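CysE, serine acetyltransferase (Brucella abortus, PDB 4HZD) probably transfers the acetyl group of acetyl-coenzyme A to the hydroxyl of L-serine, giving O-acetylserine for cysteine biosynthesis, and binds coenzyme A beside its left-handed beta-helix. Local coordinates at residues 162-167 with 184-189. Numbering follows the deposited sequence.
Sequences SGLFLD and VSILHG
Phe165 and Leu166 pair in parallel with Ser185 and Ile186, joining successive coils of the left-handed beta-helix, where strand 165-166 is an edge strand of its sheet within the chain and strand 185-186 follows it. Three backbone hydrogen bonds join the coils: Phe165 N to Val184 O and Ile186 N to Phe165 O (2.7 Å) are nearly straight (174° and 171°), and Asp167 N to Ile186 O (2.8 Å) is more bent (155°). Before the strands, one water bridges Ser162 O and Val184 N, and Gly163 takes a positive phi that glycine tolerates readily.

Side chains then alternate between two faces. The branched side chains of Leu166 and Ile186 lie side by side on one, Leu166 CD1 3.8 Å from Ile186 CB. From just before the strand, Leu164, its CG anti to the backbone N (chi1 179°), extends CD1 to 4.1 Å from Ile186 CD1. Leucine and isoleucine suit this apolar setting, where Leu172 touches Leu166 and Ile186, and Ile121 of helix 116-132 touches Leu164 and Leu166. On the other face, Ser185 OG meets the edge of the Phe165 ring in its plane, 3.7 Å from CD2; serine is small enough to fit there while its hydroxyl bonds to Arg101 of helix 87-101, whose Val98 packs against the apolar ring. Over one face of that ring sits CB of Asp167.

Near the coenzyme A pocket, Asp167 and Leu187 run side by side, with Leu187 CD2 3.3 Å from Asp167 OD2. Backbone hydrogen bonds and apolar packing thus fix the coils, setting Leu187 and His188 against the coenzyme.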
loop_
_atom_site.group_PDB
_atom_site.type_symbol
_atom_site.label_atom_id
_atom_site.label_comp_id
_atom_site.label_asym_id
_atom_site.label_seq_id
_atom_site.Cartn_x
_atom_site.Cartn_y
_atom_site.Cartn_z
ATOM N N SER A 162 -7.290 16.015 -30.983
ATOM C CA SER A 162 -8.422 15.330 -30.375
ATOM C C SER A 162 -8.948 14.218 -31.272
ATOM O O SER A 162 -8.501 14.062 -32.431
ATOM C CB SER A 162 -9.530 16.328 -30.089
ATOM O OG SER A 162 -10.018 16.806 -31.309
ATOM N N GLY A 163 -9.913 13.451 -30.749
ATOM C CA GLY A 163 -10.365 12.244 -31.436
ATOM C C GLY A 163 -9.204 11.308 -31.764
ATOM O O GLY A 163 -9.141 10.696 -32.840
ATOM N N LEU A 164 -8.248 11.226 -30.853
ATOM C CA LEU A 164 -7.133 10.288 -31.033
ATOM C C LEU A 164 -7.493 8.918 -30.481
ATOM O O LEU A 164 -7.974 8.809 -29.356
ATOM C CB LEU A 164 -5.893 10.834 -30.347
ATOM C CG LEU A 164 -4.594 10.008 -30.388
ATOM C CD1 LEU A 164 -4.125 9.763 -31.828
ATOM C CD2 LEU A 164 -3.536 10.766 -29.585
ATOM N N PHE A 165 -7.289 7.891 -31.297
ATOM C CA PHE A 165 -7.452 6.513 -30.891
ATOM C C PHE A 165 -6.096 5.791 -30.820
ATOM O O PHE A 165 -5.404 5.628 -31.846
ATOM C CB PHE A 165 -8.439 5.846 -31.840
ATOM C CG PHE A 165 -8.671 4.383 -31.572
ATOM C CD1 PHE A 165 -8.781 3.896 -30.271
ATOM C CD2 PHE A 165 -8.853 3.509 -32.630
ATOM C CE1 PHE A 165 -9.019 2.546 -30.040
ATOM C CE2 PHE A 165 -9.082 2.147 -32.417
ATOM C CZ PHE A 165 -9.167 1.669 -31.125
ATOM N N LEU A 166 -5.713 5.397 -29.597
ATOM C CA LEU A 166 -4.453 4.710 -29.310
ATOM C C LEU A 166 -4.780 3.261 -28.985
ATOM O O LEU A 166 -5.087 2.902 -27.822
ATOM C CB LEU A 166 -3.769 5.375 -28.109
ATOM C CG LEU A 166 -2.348 5.874 -28.253
ATOM C CD1 LEU A 166 -2.203 6.823 -29.453
ATOM C CD2 LEU A 166 -1.875 6.558 -26.950
ATOM N N ASP A 167 -4.779 2.435 -30.016
ATOM C CA ASP A 167 -5.401 1.129 -29.909
ATOM C C ASP A 167 -4.348 0.169 -29.396
ATOM O O ASP A 167 -3.297 0.040 -30.012
ATOM C CB ASP A 167 -5.931 0.699 -31.305
ATOM C CG ASP A 167 -6.691 -0.662 -31.285
ATOM O OD1 ASP A 167 -7.088 -1.152 -30.204
ATOM O OD2 ASP A 167 -6.892 -1.236 -32.375
ATOM N N VAL A 184 -6.786 10.882 -35.593
ATOM C CA VAL A 184 -5.774 9.877 -35.937
ATOM C C VAL A 184 -6.003 8.586 -35.138
ATOM O O VAL A 184 -6.475 8.638 -33.993
ATOM C CB VAL A 184 -4.370 10.472 -35.711
ATOM C CG1 VAL A 184 -3.265 9.451 -35.939
ATOM C CG2 VAL A 184 -4.187 11.642 -36.668
ATOM N N SER A 185 -5.715 7.444 -35.751
ATOM C CA SER A 185 -5.665 6.170 -35.030
ATOM C C SER A 185 -4.255 5.622 -35.069
ATOM O O SER A 185 -3.627 5.538 -36.147
ATOM C CB SER A 185 -6.640 5.143 -35.606
ATOM O OG SER A 185 -7.965 5.635 -35.497
ATOM N N ILE A 186 -3.729 5.265 -33.891
ATOM C CA ILE A 186 -2.363 4.747 -33.769
ATOM C C ILE A 186 -2.369 3.404 -33.015
ATOM O O ILE A 186 -2.969 3.276 -31.942
ATOM C CB ILE A 186 -1.410 5.753 -33.064
ATOM C CG1 ILE A 186 -1.465 7.159 -33.702
ATOM C CG2 ILE A 186 0.036 5.229 -33.027
ATOM C CD1 ILE A 186 -0.548 8.169 -33.044
ATOM N N LEU A 187 -1.697 2.403 -33.565
ATOM C CA LEU A 187 -1.645 1.110 -32.888
ATOM C C LEU A 187 -0.423 0.943 -31.967
ATOM O O LEU A 187 0.356 1.859 -31.835
ATOM C CB LEU A 187 -1.856 -0.036 -33.905
ATOM C CG LEU A 187 -3.399 -0.219 -33.838
ATOM C CD1 LEU A 187 -4.159 0.468 -34.960
ATOM C CD2 LEU A 187 -3.812 -1.664 -33.619
ATOM N N HIS A 188 -0.302 -0.199 -31.293
ATOM C CA HIS A 188 0.888 -0.524 -30.462
ATOM C C HIS A 188 2.124 -0.728 -31.323
ATOM O O HIS A 188 2.021 -1.024 -32.533
ATOM C CB HIS A 188 0.657 -1.819 -29.700
ATOM C CG HIS A 188 0.283 -2.973 -30.600
ATOM N ND1 HIS A 188 -0.900 -3.022 -31.249
ATOM C CD2 HIS A 188 0.988 -4.124 -30.968
ATOM C CE1 HIS A 188 -0.969 -4.154 -31.979
ATOM N NE2 HIS A 188 0.197 -4.826 -31.819
ATOM N N GLY A 189 3.278 -0.567 -30.687
ATOM C CA GLY A 189 4.607 -0.746 -31.302
ATOM C C GLY A 189 4.974 0.387 -32.261
ATOM O O GLY A 189 5.861 0.235 -33.080
HETATM O O HOH W 1 -5.931 12.568 -33.203
#